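Local coordinates for AT5G66160 protein (Arabidopsis thaliana, PDB 7BVW) that probably acts as a sorting receptor for vacuolar proteins, its zinc-binding RING-H2 domain serving as an E3 ubiquitin ligase needed for post-Golgi trafficking, at residues Glu42-Leu47 and Ala52-Cys57. Sequence-based numbering, arbitrary orientation.
With ZN (zinc ion), chain C.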
ATOM      1  N   GLU A  42       2.536  10.333  -8.949  1.00 22.43           N
ATOM      2  CA  GLU A  42       2.578   8.891  -8.791  1.00 20.40           C
ATOM      3  C   GLU A  42       1.297   8.378  -8.140  1.00 20.49           C
ATOM      4  O   GLU A  42       0.572   9.109  -7.460  1.00 20.77           O
ATOM      5  CB  GLU A  42       3.787   8.476  -7.958  1.00 18.10           C
ATOM      6  CG  GLU A  42       5.109   8.620  -8.676  1.00 23.62           C
ATOM      7  CD  GLU A  42       6.275   8.186  -7.817  1.00 28.20           C
ATOM      8  OE1 GLU A  42       6.121   8.157  -6.579  1.00 29.66           O
ATOM      9  OE2 GLU A  42       7.339   7.868  -8.385  1.00 30.61           O
ATOM     10  N   SER A  43       1.029   7.094  -8.355  1.00 16.48           N
ATOM     11  CA  SER A  43      -0.146   6.430  -7.810  1.00 20.41           C
ATOM     12  C   SER A  43       0.225   5.695  -6.530  1.00 20.44           C
ATOM     13  O   SER A  43       1.188   4.921  -6.510  1.00 19.68           O
ATOM     14  CB  SER A  43      -0.739   5.448  -8.823  1.00 24.67           C
ATOM     15  OG  SER A  43      -1.315   6.133  -9.925  1.00 28.31           O
ATOM     16  N   LEU A  44      -0.534   5.942  -5.468  1.00 14.51           N
ATOM     17  CA  LEU A  44      -0.295   5.332  -4.172  1.00 17.94           C
ATOM     18  C   LEU A  44      -1.526   4.558  -3.720  1.00 19.02           C
ATOM     19  O   LEU A  44      -2.636   4.767  -4.217  1.00 19.92           O
ATOM     20  CB  LEU A  44       0.065   6.383  -3.112  1.00 17.01           C
ATOM     21  CG  LEU A  44       1.527   6.811  -2.958  1.00 19.69           C
ATOM     22  CD1 LEU A  44       2.036   7.545  -4.184  1.00 21.93           C
ATOM     23  CD2 LEU A  44       1.668   7.676  -1.721  1.00 18.57           C
ATOM     24  N   ARG A  45      -1.317   3.660  -2.763  1.00 13.90           N
ATOM     25  CA  ARG A  45      -2.402   2.945  -2.109  1.00 17.27           C
ATOM     26  C   ARG A  45      -2.280   3.099  -0.602  1.00 17.98           C
ATOM     27  O   ARG A  45      -1.184   3.291  -0.067  1.00 16.72           O
ATOM     28  CB  ARG A  45      -2.408   1.455  -2.468  1.00 19.24           C
ATOM     29  CG  ARG A  45      -3.230   1.100  -3.696  1.00 22.42           C
ATOM     30  CD  ARG A  45      -3.741  -0.331  -3.602  1.00 21.46           C
ATOM     31  NE  ARG A  45      -3.824  -0.985  -4.906  1.00 21.97           N
ATOM     32  CZ  ARG A  45      -4.804  -0.793  -5.783  1.00 23.95           C
ATOM     33  NH1 ARG A  45      -5.790   0.049  -5.506  1.00 22.47           N
ATOM     34  NH2 ARG A  45      -4.791  -1.436  -6.944  1.00 22.12           N
ATOM     35  N   LEU A  46      -3.418   3.010   0.077  1.00 17.30           N
ATOM     36  CA  LEU A  46      -3.486   3.144   1.524  1.00 16.11           C
ATOM     37  C   LEU A  46      -3.982   1.843   2.139  1.00 16.80           C
ATOM     38  O   LEU A  46      -4.971   1.267   1.674  1.00 15.85           O
ATOM     39  CB  LEU A  46      -4.408   4.296   1.927  1.00 17.18           C
ATOM     40  CG  LEU A  46      -4.474   4.565   3.428  1.00 20.60           C
ATOM     41  CD1 LEU A  46      -3.119   5.028   3.935  1.00 18.82           C
ATOM     42  CD2 LEU A  46      -5.559   5.583   3.751  1.00 21.52           C
ATOM     43  N   LEU A  47      -3.292   1.388   3.178  1.00 16.46           N
ATOM     44  CA  LEU A  47      -3.681   0.236   3.974  1.00 16.25           C
ATOM     45  C   LEU A  47      -4.451   0.686   5.206  1.00 16.88           C
ATOM     46  O   LEU A  47      -4.292   1.819   5.669  1.00 15.27           O
ATOM     47  CB  LEU A  47      -2.440  -0.564   4.390  1.00 18.28           C
ATOM     48  CG  LEU A  47      -1.624  -1.215   3.266  1.00 17.62           C
ATOM     49  CD1 LEU A  47      -0.574  -2.165   3.835  1.00 13.84           C
ATOM     50  CD2 LEU A  47      -2.533  -1.944   2.280  1.00 19.65           C
ATOM     51  N   ALA A  52       0.937   4.159   3.686  1.00 18.67           N
ATOM     52  CA  ALA A  52       0.744   4.259   2.250  1.00 18.12           C
ATOM     53  C   ALA A  52       2.006   3.838   1.508  1.00 15.77           C
ATOM     54  O   ALA A  52       3.122   3.927   2.027  1.00 16.62           O
ATOM     55  CB  ALA A  52       0.347   5.682   1.847  1.00 16.05           C
ATOM     56  N   PHE A  53       1.808   3.368   0.279  1.00 17.01           N
ATOM     57  CA  PHE A  53       2.908   2.892  -0.546  1.00 14.80           C
ATOM     58  C   PHE A  53       2.624   3.235  -1.998  1.00 16.59           C
ATOM     59  O   PHE A  53       1.508   3.615  -2.359  1.00 14.98           O
ATOM     60  CB  PHE A  53       3.107   1.375  -0.415  1.00 13.48           C
ATOM     61  CG  PHE A  53       3.199   0.885   1.002  1.00 15.12           C
ATOM     62  CD1 PHE A  53       2.056   0.572   1.719  1.00 15.28           C
ATOM     63  CD2 PHE A  53       4.431   0.714   1.608  1.00 14.72           C
ATOM     64  CE1 PHE A  53       2.141   0.116   3.021  1.00 16.61           C
ATOM     65  CE2 PHE A  53       4.518   0.257   2.909  1.00 16.15           C
ATOM     66  CZ  PHE A  53       3.371  -0.044   3.617  1.00 15.61           C
ATOM     67  N   HIS A  54       3.651   3.092  -2.832  1.00 14.02           N
ATOM     68  CA  HIS A  54       3.432   2.994  -4.268  1.00 15.04           C
ATOM     69  C   HIS A  54       2.408   1.900  -4.541  1.00 13.62           C
ATOM     70  O   HIS A  54       2.484   0.809  -3.967  1.00 12.65           O
ATOM     71  CB  HIS A  54       4.749   2.680  -4.990  1.00 14.95           C
ATOM     72  CG  HIS A  54       5.633   3.871  -5.198  1.00 14.52           C
ATOM     73  ND1 HIS A  54       7.000   3.821  -5.031  1.00 15.03           N
ATOM     74  CD2 HIS A  54       5.346   5.137  -5.582  1.00 14.39           C
ATOM     75  CE1 HIS A  54       7.516   5.009  -5.291  1.00 16.59           C
ATOM     76  NE2 HIS A  54       6.533   5.826  -5.628  1.00 15.65           N
ATOM     77  N   LEU A  55       1.436   2.205  -5.404  1.00 13.39           N
ATOM     78  CA  LEU A  55       0.388   1.236  -5.713  1.00 13.56           C
ATOM     79  C   LEU A  55       0.981  -0.067  -6.240  1.00 15.59           C
ATOM     80  O   LEU A  55       0.611  -1.156  -5.789  1.00 16.12           O
ATOM     81  CB  LEU A  55      -0.596   1.835  -6.719  1.00 14.81           C
ATOM     82  CG  LEU A  55      -1.776   0.963  -7.163  1.00 15.05           C
ATOM     83  CD1 LEU A  55      -3.014   1.826  -7.316  1.00 14.94           C
ATOM     84  CD2 LEU A  55      -1.480   0.227  -8.471  1.00 15.33           C
ATOM     85  N   ASN A  56       1.919   0.028  -7.186  1.00 15.52           N
ATOM     86  CA  ASN A  56       2.529  -1.174  -7.748  1.00 17.39           C
ATOM     87  C   ASN A  56       3.346  -1.929  -6.707  1.00 16.50           C
ATOM     88  O   ASN A  56       3.427  -3.162  -6.748  1.00 14.10           O
ATOM     89  CB  ASN A  56       3.406  -0.807  -8.945  1.00 21.51           C
ATOM     90  CG  ASN A  56       2.603  -0.589 -10.205  1.00 29.30           C
ATOM     91  OD1 ASN A  56       1.496  -1.107 -10.346  1.00 32.38           O
ATOM     92  ND2 ASN A  56       3.163   0.170 -11.138  1.00 31.62           N
ATOM     93  N   CYS A  57       3.963  -1.210  -5.768  1.00 14.97           N
ATOM     94  CA  CYS A  57       4.815  -1.864  -4.779  1.00 12.66           C
ATOM     95  C   CYS A  57       3.993  -2.690  -3.796  1.00 15.81           C
ATOM     96  O   CYS A  57       4.302  -3.861  -3.545  1.00 15.43           O
ATOM     97  CB  CYS A  57       5.654  -0.823  -4.039  1.00 12.33           C
ATOM     98  SG  CYS A  57       6.971  -0.108  -5.040  1.00 14.60           S
TER
HETATM   99 ZN    ZN C 401       7.579   1.895  -3.957  1.00 18.25          ZN
HETATM  100  O   HOH W   1       2.729   2.786  -8.537  1.00 34.36           O
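The antiparallel hairpin of the RING-H2 domain pairs strand 43-46 with strand 52-54, just where the latter runs into helix 55-65. Arg45 and Phe53 form the hydrogen-bonded pair: Arg45 N donates to Phe53 O at 2.9 Å, and Phe53 N returns a bond to Arg45 O at 3.0 Å. Past the strand end, Leu55 N gives Ser43 O a nearly straight bond (2.9 Å, 171°) that ties the first turn of the helix to the hairpin; a water linking Asn56 N to the same carbonyl adds a weak bond. His54, the N-cap residue, binds zinc through ND1 (2.3 Å) and shares that ion with Cys57 SG, Cys31 and Cys34, one of the two cross-braced sites characteristic of RING fingers. His54 NE2, the other ring nitrogen, donates in the ring plane to Glu42 OE1 at 2.6 Å, yet meets the carboxylate from above, the two planes standing 74° apart. This second-shell carboxylate, whose OE1 also accepts from Arg39 N, helps, together with the zinc bond at ND1, to fix the rotation of the ring and would probably make the imidazole a stronger zinc donor. Arg45 and Leu55 meet beside the ladder: with CG anti to the backbone N (chi1 -180°), the Leu55 side chain extends toward Arg45, and its CD1 lies over the centre of the guanidinium face, 3.5 Å from Arg45 CZ, while Arg45 NE forms a salt bridge with Asp59 one helical turn on. Cutting Arg45 back to an alanine is likely to leave Asp59 without this positive mate and Leu55 CD1 without the flat group it covers. Beyond the strand, Leu47 CD1 touches Phe53 CE1 at 3.6 Å, both side chains packing on Ile58 of helix 55-65. Leu46 CD1 and Leu44 CD2 rest more lightly against Ala52 CB.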